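Local coordinates for SusD superfamily protein (Bacteroides thetaiotaomicron, PDB 3MCX) that is of unknown function but binds zinc and, as a SusD-family outer-membrane protein, probably helps to bind glycans at the cell surface, at residues D22-A27 and N99-K104; V68-E73 and A78-N83; G379-I384 and L407-K412. All blocks are in the same frame, centred on the assembly; numbering follows the deposited sequence. Where two conformers were deposited one is given.

Contact 1: residues D22-A27 and N99-K104; sequences DDAQIA and NNLIQK
An antiparallel helix pair at the N-terminal end of this helix-rich SusD fold brings Leu-101 against Ala-24 and Ala-27. The first helix, 21-36, is the earliest in the modelled chain. The second is the C-terminal part of the long helix 81-106. Leu-101 is the one residue of 99-104 that touches 22-27. Its side chain leaves the backbone with CG opposite the backbone N (chi1 179°), which carries the branch straight out toward helix 21-36. Methyl CD1 is the atom that touches. It lies 4.1 Å from Ala-27 CB and 4.3 Å from Ala-24 CB. The two alanines are three residues apart, about one helical turn, so both methyls meet the same leucine. CD1 also comes to 3.9 Å from Ala-24 O, so part of its contact is with the backbone. Because the alanines end at CB, the helices can come close: the CA atoms of Ala-27 and Leu-101 are 7.2 Å apart. Leu-101 is also packed by Leu-28 and Ile-31 further along helix 21-36, and by Ile-121 of helix 115-140. Ala-24 rests on Ile-110 in the loop that follows helix 81-106. Ala-24 and Leu-101 are buried, while Ala-27 lies at the exposed border. The two segments bury only 110 Å² between them. The chemistry is purely van der Waals: one branched side chain meets two small ones, with no directional bond between the segments.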
loop_
_atom_site.group_PDB
_atom_site.type_symbol
_atom_site.label_atom_id
_atom_site.label_comp_id
_atom_site.label_asym_id
_atom_site.label_seq_id
_atom_site.Cartn_x
_atom_site.Cartn_y
_atom_site.Cartn_z
ATOM N N ASP A 22 -11.469 -2.056 -28.554
ATOM C CA ASP A 22 -11.551 -0.794 -27.805
ATOM C C ASP A 22 -12.523 -0.917 -26.633
ATOM O O ASP A 22 -12.243 -0.381 -25.576
ATOM C CB ASP A 22 -11.903 0.424 -28.671
ATOM C CG ASP A 22 -11.656 1.750 -27.931
ATOM O OD1 ASP A 22 -10.510 1.989 -27.486
ATOM O OD2 ASP A 22 -12.607 2.539 -27.766
ATOM N N ASP A 23 -13.639 -1.628 -26.817
ATOM C CA ASP A 23 -14.560 -1.897 -25.698
ATOM C C ASP A 23 -13.867 -2.653 -24.560
ATOM O O ASP A 23 -14.079 -2.369 -23.394
ATOM C CB ASP A 23 -15.770 -2.716 -26.168
ATOM C CG ASP A 23 -16.684 -1.956 -27.138
ATOM O OD1 ASP A 23 -16.721 -0.695 -27.110
ATOM O OD2 ASP A 23 -17.362 -2.645 -27.934
ATOM N N ALA A 24 -13.024 -3.623 -24.903
ATOM C CA ALA A 24 -12.247 -4.323 -23.887
ATOM C C ALA A 24 -11.285 -3.400 -23.127
ATOM O O ALA A 24 -11.152 -3.479 -21.916
ATOM C CB ALA A 24 -11.479 -5.466 -24.531
ATOM N N GLN A 25 -10.611 -2.522 -23.871
ATOM C CA GLN A 25 -9.748 -1.535 -23.236
ATOM C C GLN A 25 -10.526 -0.588 -22.301
ATOM O O GLN A 25 -10.055 -0.244 -21.235
ATOM C CB GLN A 25 -8.981 -0.701 -24.254
ATOM C CG GLN A 25 -8.001 0.290 -23.623
ATOM C CD GLN A 25 -6.897 -0.389 -22.853
ATOM O OE1 GLN A 25 -6.245 -1.291 -23.397
ATOM N NE2 GLN A 25 -6.636 0.040 -21.656
ATOM N N ILE A 26 -11.691 -0.142 -22.763
ATOM C CA ILE A 26 -12.560 0.704 -21.933
ATOM C C ILE A 26 -12.958 -0.026 -20.642
ATOM O O ILE A 26 -12.900 0.557 -19.557
ATOM C CB ILE A 26 -13.803 1.168 -22.707
ATOM C CG1 ILE A 26 -13.394 2.171 -23.786
ATOM C CG2 ILE A 26 -14.840 1.779 -21.732
ATOM C CD1 ILE A 26 -14.515 2.542 -24.742
ATOM N N ALA A 27 -13.299 -1.318 -20.738
ATOM C CA ALA A 27 -13.548 -2.104 -19.532
ATOM C C ALA A 27 -12.356 -2.134 -18.585
ATOM O O ALA A 27 -12.515 -1.960 -17.396
ATOM C CB ALA A 27 -14.006 -3.565 -19.880
ATOM N N ASN A 99 -12.720 -10.700 -13.569
ATOM C CA ASN A 99 -13.156 -12.015 -13.992
ATOM C C ASN A 99 -14.053 -11.965 -15.217
ATOM O O ASN A 99 -13.938 -12.772 -16.145
ATOM C CB ASN A 99 -13.849 -12.732 -12.823
ATOM C CG ASN A 99 -12.841 -13.272 -11.827
ATOM O OD1 ASN A 99 -11.768 -13.696 -12.231
ATOM N ND2 ASN A 99 -13.197 -13.307 -10.545
ATOM N N ASN A 100 -14.968 -10.988 -15.254
ATOM C CA ASN A 100 -15.825 -10.798 -16.405
ATOM C C ASN A 100 -15.035 -10.475 -17.696
ATOM O O ASN A 100 -15.296 -11.021 -18.746
ATOM C CB ASN A 100 -16.852 -9.693 -16.122
ATOM C CG ASN A 100 -17.893 -10.119 -15.071
ATOM O OD1 ASN A 100 -17.974 -11.301 -14.686
ATOM N ND2 ASN A 100 -18.685 -9.150 -14.596
ATOM N N LEU A 101 -14.029 -9.608 -17.535
ATOM C CA LEU A 101 -13.203 -9.204 -18.669
ATOM C C LEU A 101 -12.338 -10.367 -19.171
ATOM O O LEU A 101 -12.296 -10.613 -20.358
ATOM C CB LEU A 101 -12.339 -7.988 -18.275
ATOM C CG LEU A 101 -11.388 -7.443 -19.356
ATOM C CD1 LEU A 101 -12.080 -7.103 -20.655
ATOM C CD2 LEU A 101 -10.653 -6.235 -18.778
ATOM N N ILE A 102 -11.655 -11.033 -18.238
ATOM C CA ILE A 102 -10.848 -12.190 -18.606
ATOM C C ILE A 102 -11.683 -13.255 -19.295
ATOM O O ILE A 102 -11.322 -13.776 -20.351
ATOM C CB ILE A 102 -10.099 -12.780 -17.396
ATOM C CG1 ILE A 102 -9.052 -11.771 -16.859
ATOM C CG2 ILE A 102 -9.457 -14.129 -17.782
ATOM C CD1 ILE A 102 -8.559 -11.998 -15.436
ATOM N N GLN A 103 -12.861 -13.545 -18.746
ATOM C CA GLN A 103 -13.734 -14.523 -19.362
ATOM C C GLN A 103 -14.230 -14.113 -20.764
ATOM O O GLN A 103 -14.310 -14.917 -21.664
ATOM C CB GLN A 103 -14.923 -14.877 -18.464
ATOM C CG GLN A 103 -15.900 -15.913 -19.080
ATOM C CD GLN A 103 -15.295 -17.287 -19.451
ATOM O OE1 GLN A 103 -14.271 -17.689 -18.835
ATOM N NE2 GLN A 103 -15.915 -17.987 -20.400
ATOM N N LYS A 104 -14.575 -12.824 -20.921
ATOM C CA LYS A 104 -14.985 -12.325 -22.222
ATOM C C LYS A 104 -13.870 -12.520 -23.264
ATOM O O LYS A 104 -14.119 -12.945 -24.376
ATOM C CB LYS A 104 -15.397 -10.839 -22.110
ATOM C CG LYS A 104 -16.029 -10.239 -23.328
ATOM C CD LYS A 104 -17.358 -10.928 -23.680
ATOM C CE LYS A 104 -17.997 -10.323 -24.947
ATOM N NZ LYS A 104 -19.097 -11.159 -25.493
#

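Contact 2: residues V68-E73 and A78-N83; sequences VSPYYE and ASDNLN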
loop_
_atom_site.group_PDB
_atom_site.type_symbol
_atom_site.label_atom_id
_atom_site.label_comp_id
_atom_site.label_asym_id
_atom_site.label_seq_id
_atom_site.Cartn_x
_atom_site.Cartn_y
_atom_site.Cartn_z
ATOM N N VAL A 68 -10.182 6.879 9.767
ATOM C CA VAL A 68 -8.866 6.635 10.358
ATOM C C VAL A 68 -8.892 6.035 11.767
ATOM O O VAL A 68 -8.279 4.966 12.035
ATOM C CB VAL A 68 -7.933 7.872 10.338
ATOM C CG1 VAL A 68 -6.551 7.503 10.953
ATOM C CG2 VAL A 68 -7.730 8.410 8.906
ATOM N N SER A 69 -9.586 6.677 12.677
ATOM C CA SER A 69 -9.460 6.306 14.072
ATOM C C SER A 69 -9.836 4.849 14.403
ATOM O O SER A 69 -9.190 4.262 15.267
ATOM C CB SER A 69 -10.100 7.327 15.030
ATOM O OG SER A 69 -11.504 7.441 14.889
ATOM N N PRO A 70 -10.876 4.269 13.789
ATOM C CA PRO A 70 -11.157 2.879 14.148
ATOM C C PRO A 70 -10.054 1.904 13.767
ATOM O O PRO A 70 -9.896 0.877 14.439
ATOM C CB PRO A 70 -12.443 2.586 13.367
ATOM C CG PRO A 70 -13.113 3.959 13.198
ATOM C CD PRO A 70 -11.939 4.836 12.924
ATOM N N TYR A 71 -9.323 2.176 12.682
ATOM C CA TYR A 71 -8.127 1.410 12.343
ATOM C C TYR A 71 -7.001 1.665 13.359
ATOM O O TYR A 71 -6.413 0.736 13.939
ATOM C CB TYR A 71 -7.628 1.778 10.978
ATOM C CG TYR A 71 -8.500 1.400 9.800
ATOM C CD1 TYR A 71 -9.235 0.238 9.748
ATOM C CD2 TYR A 71 -8.486 2.181 8.671
ATOM C CE1 TYR A 71 -9.968 -0.110 8.598
ATOM C CE2 TYR A 71 -9.219 1.843 7.508
ATOM C CZ TYR A 71 -9.935 0.705 7.477
ATOM O OH TYR A 71 -10.643 0.421 6.345
ATOM N N TYR A 72 -6.685 2.928 13.537
ATOM C CA TYR A 72 -5.595 3.357 14.430
ATOM C C TYR A 72 -5.757 2.825 15.839
ATOM O O TYR A 72 -4.766 2.449 16.481
ATOM C CB TYR A 72 -5.576 4.879 14.408
ATOM C CG TYR A 72 -4.702 5.573 15.433
ATOM C CD1 TYR A 72 -3.314 5.499 15.378
ATOM C CD2 TYR A 72 -5.268 6.320 16.430
ATOM C CE1 TYR A 72 -2.542 6.167 16.314
ATOM C CE2 TYR A 72 -4.503 7.012 17.348
ATOM C CZ TYR A 72 -3.148 6.930 17.288
ATOM O OH TYR A 72 -2.388 7.630 18.208
ATOM N N GLU A 73 -6.988 2.821 16.351
ATOM C CA GLU A 73 -7.319 2.381 17.704
ATOM C C GLU A 73 -7.560 0.866 17.815
ATOM O O GLU A 73 -7.834 0.373 18.904
ATOM C CB GLU A 73 -8.574 3.120 18.189
ATOM C CG GLU A 73 -8.334 4.622 18.303
ATOM C CD GLU A 73 -9.599 5.442 18.458
ATOM O OE1 GLU A 73 -10.718 4.897 18.520
ATOM O OE2 GLU A 73 -9.446 6.702 18.517
ATOM N N ALA A 78 -17.273 -5.121 12.808
ATOM C CA ALA A 78 -17.784 -5.735 11.582
ATOM C C ALA A 78 -18.896 -4.953 10.912
ATOM O O ALA A 78 -19.094 -5.124 9.711
ATOM C CB ALA A 78 -18.308 -7.132 11.890
ATOM N N SER A 79 -19.562 -4.087 11.676
ATOM C CA SER A 79 -20.653 -3.265 11.182
ATOM C C SER A 79 -20.171 -1.958 10.512
ATOM O O SER A 79 -21.030 -1.201 10.028
ATOM C CB SER A 79 -21.561 -2.909 12.335
ATOM O OG SER A 79 -20.820 -2.220 13.326
ATOM N N ASP A 80 -18.882 -1.671 10.502
ATOM C CA ASP A 80 -18.403 -0.343 10.070
ATOM C C ASP A 80 -18.500 -0.212 8.548
ATOM O O ASP A 80 -17.799 -0.902 7.805
ATOM C CB ASP A 80 -16.986 -0.152 10.579
ATOM C CG ASP A 80 -16.487 1.275 10.477
ATOM O OD1 ASP A 80 -16.694 1.875 9.384
ATOM O OD2 ASP A 80 -15.852 1.769 11.450
ATOM N N ASN A 81 -19.386 0.653 8.071
ATOM C CA ASN A 81 -19.577 0.754 6.640
ATOM C C ASN A 81 -18.368 1.354 5.929
ATOM O O ASN A 81 -17.878 0.815 4.951
ATOM C CB ASN A 81 -20.826 1.560 6.320
ATOM C CG ASN A 81 -21.150 1.534 4.844
ATOM O OD1 ASN A 81 -21.530 0.475 4.306
ATOM N ND2 ASN A 81 -21.008 2.682 4.179
ATOM N N LEU A 82 -17.900 2.498 6.425
ATOM C CA LEU A 82 -16.775 3.163 5.829
ATOM C C LEU A 82 -15.518 2.316 5.807
ATOM O O LEU A 82 -14.759 2.323 4.827
ATOM C CB LEU A 82 -16.509 4.491 6.530
ATOM C CG LEU A 82 -15.478 5.403 5.885
ATOM C CD1 LEU A 82 -16.063 6.128 4.677
ATOM C CD2 LEU A 82 -14.907 6.437 6.895
ATOM N N ASN A 83 -15.283 1.587 6.895
ATOM C CA ASN A 83 -13.988 0.967 7.090
ATOM C C ASN A 83 -13.915 -0.518 6.883
ATOM O O ASN A 83 -12.818 -1.065 6.798
ATOM C CB ASN A 83 -13.516 1.325 8.490
ATOM C CG ASN A 83 -13.326 2.824 8.655
ATOM O OD1 ASN A 83 -12.726 3.445 7.780
ATOM N ND2 ASN A 83 -13.820 3.399 9.744
HETATM O O HOH W 1 -10.647 5.217 7.602
#
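Asn-83 meets Tyr-71 and Pro-70 at the start of helix 81-106, where Asp-80 is the N-cap residue. Asp-80 OD1 accepts the capping bond from Asn-83 N at 2.9 Å. The Asn-83 side chain then reaches across to the short helix 69-72. Its CB lies 3.8 Å from Tyr-71 CZ. CG is anti to the carbonyl carbon (chi1 -63°), which sets it over one face of the tyrosine ring, 4.2 Å above its plane and shifted toward the rim; the amide is tilted 53° from the ring. ND2 turns toward Pro-70, 3.6 Å from its CG, and donates to Asp-80 OD2 at 3.1 Å, nearly straight (161°). ND2 also bonds to Lys-66 O, so the amide is fixed in its rotation. Meanwhile Tyr-71 OH donates to Asn-83 O at 2.7 Å, in the carbonyl plane and on a lone pair, and Asn-44 ND2 bonds to the same hydroxyl. A phenylalanine in place of Tyr-71 would probably leave Asn-83 O and Asn-44 ND2 without this buried hydroxyl. The other amide atom, Asn-83 OD1, accepts at 2.7 Å from a water that in turn accepts from Val-68 N.

Contact 3: residues G379-I384 and L407-K412; sequences GYLNDI and LKERRK. With ZN (zinc ion), chain E.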
loop_
_atom_site.group_PDB
_atom_site.type_symbol
_atom_site.label_atom_id
_atom_site.label_comp_id
_atom_site.label_asym_id
_atom_site.label_seq_id
_atom_site.Cartn_x
_atom_site.Cartn_y
_atom_site.Cartn_z
ATOM N N GLY A 379 24.440 -3.213 -0.652
ATOM C CA GLY A 379 24.588 -2.170 -1.671
ATOM C C GLY A 379 23.268 -1.519 -1.991
ATOM O O GLY A 379 23.198 -0.307 -2.175
ATOM N N TYR A 380 22.201 -2.317 -2.059
ATOM C CA TYR A 380 20.895 -1.750 -2.391
ATOM C C TYR A 380 20.365 -0.853 -1.279
ATOM O O TYR A 380 19.730 0.184 -1.540
ATOM C CB TYR A 380 19.872 -2.842 -2.730
ATOM C CG TYR A 380 20.217 -3.655 -3.960
ATOM C CD1 TYR A 380 20.767 -3.055 -5.101
ATOM C CD2 TYR A 380 19.981 -5.031 -3.998
ATOM C CE1 TYR A 380 21.071 -3.810 -6.231
ATOM C CE2 TYR A 380 20.270 -5.778 -5.125
ATOM C CZ TYR A 380 20.807 -5.172 -6.235
ATOM O OH TYR A 380 21.100 -5.925 -7.366
ATOM N N LEU A 381 20.596 -1.244 -0.033
ATOM C CA LEU A 381 20.259 -0.364 1.089
ATOM C C LEU A 381 21.033 0.944 0.971
ATOM O O LEU A 381 20.473 2.020 1.140
ATOM C CB LEU A 381 20.553 -1.015 2.443
ATOM C CG LEU A 381 20.142 -0.127 3.631
ATOM C CD1 LEU A 381 18.647 0.232 3.631
ATOM C CD2 LEU A 381 20.620 -0.756 4.975
ATOM N N ASN A 382 22.313 0.849 0.670
ATOM C CA ASN A 382 23.166 2.035 0.544
ATOM C C ASN A 382 22.786 2.911 -0.660
ATOM O O ASN A 382 22.965 4.123 -0.613
ATOM C CB ASN A 382 24.642 1.662 0.544
ATOM C CG ASN A 382 25.142 1.324 1.940
ATOM O OD1 ASN A 382 24.559 1.779 2.944
ATOM N ND2 ASN A 382 26.189 0.497 2.021
ATOM N N ASP A 383 22.204 2.307 -1.700
ATOM C CA ASP A 383 21.660 3.088 -2.831
ATOM C C ASP A 383 20.566 4.042 -2.379
ATOM O O ASP A 383 20.425 5.111 -2.929
ATOM C CB ASP A 383 21.111 2.166 -3.921
ATOM C CG ASP A 383 22.193 1.646 -4.842
ATOM O OD1 ASP A 383 23.067 2.442 -5.231
ATOM O OD2 ASP A 383 22.178 0.426 -5.177
ATOM N N ILE A 384 19.808 3.658 -1.381
ATOM C CA ILE A 384 18.790 4.536 -0.822
ATOM C C ILE A 384 19.453 5.520 0.122
ATOM O O ILE A 384 19.350 6.726 -0.076
ATOM C CB ILE A 384 17.675 3.746 -0.135
ATOM C CG1 ILE A 384 17.015 2.757 -1.115
ATOM C CG2 ILE A 384 16.661 4.723 0.464
ATOM C CD1 ILE A 384 16.440 3.346 -2.400
ATOM N N LEU A 407 14.764 -1.710 8.398
ATOM C CA LEU A 407 13.405 -1.348 8.781
ATOM C C LEU A 407 13.274 0.136 9.142
ATOM O O LEU A 407 12.259 0.751 8.802
ATOM C CB LEU A 407 12.912 -2.288 9.906
ATOM C CG LEU A 407 12.813 -3.767 9.487
ATOM C CD1 LEU A 407 12.160 -4.576 10.655
ATOM C CD2 LEU A 407 12.009 -4.002 8.210
ATOM N N LYS A 408 14.288 0.689 9.826
ATOM C CA LYS A 408 14.361 2.145 10.003
ATOM C C LYS A 408 14.356 2.894 8.678
ATOM O O LYS A 408 13.618 3.865 8.522
ATOM C CB LYS A 408 15.591 2.559 10.796
ATOM C CG LYS A 408 15.529 2.288 12.302
ATOM C CD LYS A 408 16.727 2.906 13.016
ATOM C CE LYS A 408 16.644 2.883 14.530
ATOM N NZ LYS A 408 17.770 3.651 15.177
ATOM N N GLU A 409 15.156 2.466 7.717
ATOM C CA GLU A 409 15.194 3.149 6.432
ATOM C C GLU A 409 13.859 3.070 5.727
ATOM O O GLU A 409 13.408 4.061 5.114
ATOM C CB GLU A 409 16.305 2.570 5.550
ATOM C CG GLU A 409 16.718 3.501 4.420
ATOM C CD GLU A 409 17.286 4.801 4.911
ATOM O OE1 GLU A 409 17.793 4.883 6.048
ATOM O OE2 GLU A 409 17.246 5.758 4.112
ATOM N N ARG A 410 13.193 1.916 5.794
ATOM C CA ARG A 410 11.868 1.781 5.198
ATOM C C ARG A 410 10.852 2.720 5.816
ATOM O O ARG A 410 10.015 3.299 5.114
ATOM C CB ARG A 410 11.341 0.345 5.316
ATOM C CG ARG A 410 12.111 -0.699 4.469
ATOM C CD ARG A 410 11.541 -2.126 4.655
ATOM N NE ARG A 410 10.171 -2.176 4.176
ATOM C CZ ARG A 410 9.773 -2.457 2.937
ATOM N NH1 ARG A 410 10.619 -2.884 2.007
ATOM N NH2 ARG A 410 8.510 -2.374 2.667
ATOM N N ARG A 411 10.896 2.866 7.137
ATOM C CA ARG A 411 9.979 3.782 7.826
ATOM C C ARG A 411 10.206 5.222 7.334
ATOM O O ARG A 411 9.245 5.972 7.103
ATOM C CB ARG A 411 10.127 3.690 9.348
ATOM C CG ARG A 411 9.461 2.416 9.887
ATOM C CD ARG A 411 9.886 2.195 11.308
ATOM N NE ARG A 411 9.403 3.244 12.199
ATOM C CZ ARG A 411 9.841 3.432 13.442
ATOM N NH1 ARG A 411 10.796 2.644 13.964
ATOM N NH2 ARG A 411 9.329 4.418 14.189
ATOM N N LYS A 412 11.463 5.608 7.179
ATOM C CA LYS A 412 11.783 6.962 6.717
ATOM C C LYS A 412 11.337 7.151 5.241
ATOM O O LYS A 412 10.772 8.168 4.881
ATOM C CB LYS A 412 13.270 7.248 6.824
ATOM C CG LYS A 412 13.809 7.323 8.254
ATOM C CD LYS A 412 15.315 7.479 8.277
ATOM C CE LYS A 412 15.891 7.309 9.669
ATOM N NZ LYS A 412 17.344 7.680 9.723
HETATM ZN ZN ZN E . 24.315 2.098 -6.799
#
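A buried glutamate, Glu-409, packs its methylene groups against Leu-381 and Ile-384 of helix 374-385. With CG opposite the backbone N (chi1 -161°) and a bend at chi2 (62°), its CB and CG come against Leu-381 CD1 and its OE2 passes Ile-384 CG2. CB meets Leu-381 CD1 at 3.8 Å, and CG lies 3.9 Å from the same methyl. Further along, CG comes to 4.1 Å from Ile-384 CG2. The carboxylate reaches this methyl too, with OE2 3.8 Å from Ile-384 CG2. The acid is buried, but its charge is answered: OE2 forms a salt bridge with Arg-309, and OE1 forms one with Arg-405, a turn earlier on helix 403-414. These two arginines would probably favour the ionised carboxylate. They also hold its end in place while its stem acts as an apolar residue. The contact is modest, at 115 Å². Behind Leu-381 and Ile-384 lies helix 356-370, which touches them through Leu-361 and Ser-357. Asp-383 takes no part in the pairing. Its side chain serves metal binding, and its OD1 holds a zinc ion at 2.0 Å, while OD2 stays 3.2 Å from the metal. OD2 also lies at the edge of the Tyr-380 ring, in its plane. One helix thus joins its neighbour through Leu-381 and Ile-384 and carries a zinc ligand as well. A helix pair of this kind is consistent with the helical part of the SusD family, which is grouped in the TPR clan.

In the fold
Contacts 1 and 2 share helix 81-106. Contact 2 lies at its first turn and contact 1 near its last, with centres 33 Å apart. Along the chain, residues 68-83 fall within the span that contact 1 closes. Contact 3 comes much later and lies across the centre of the chain from both: its centre is 40 Å from that of contact 1 and 31 Å from that of contact 2. None of the three touches another; contacts 2 and 3 come nearest, with about 12 Å between their nearest atoms. Contact 3 alone includes a zinc ligand, Asp-383. The side chain of its Glu-409 is about 11 Å from that of Asp-391, another zinc ligand.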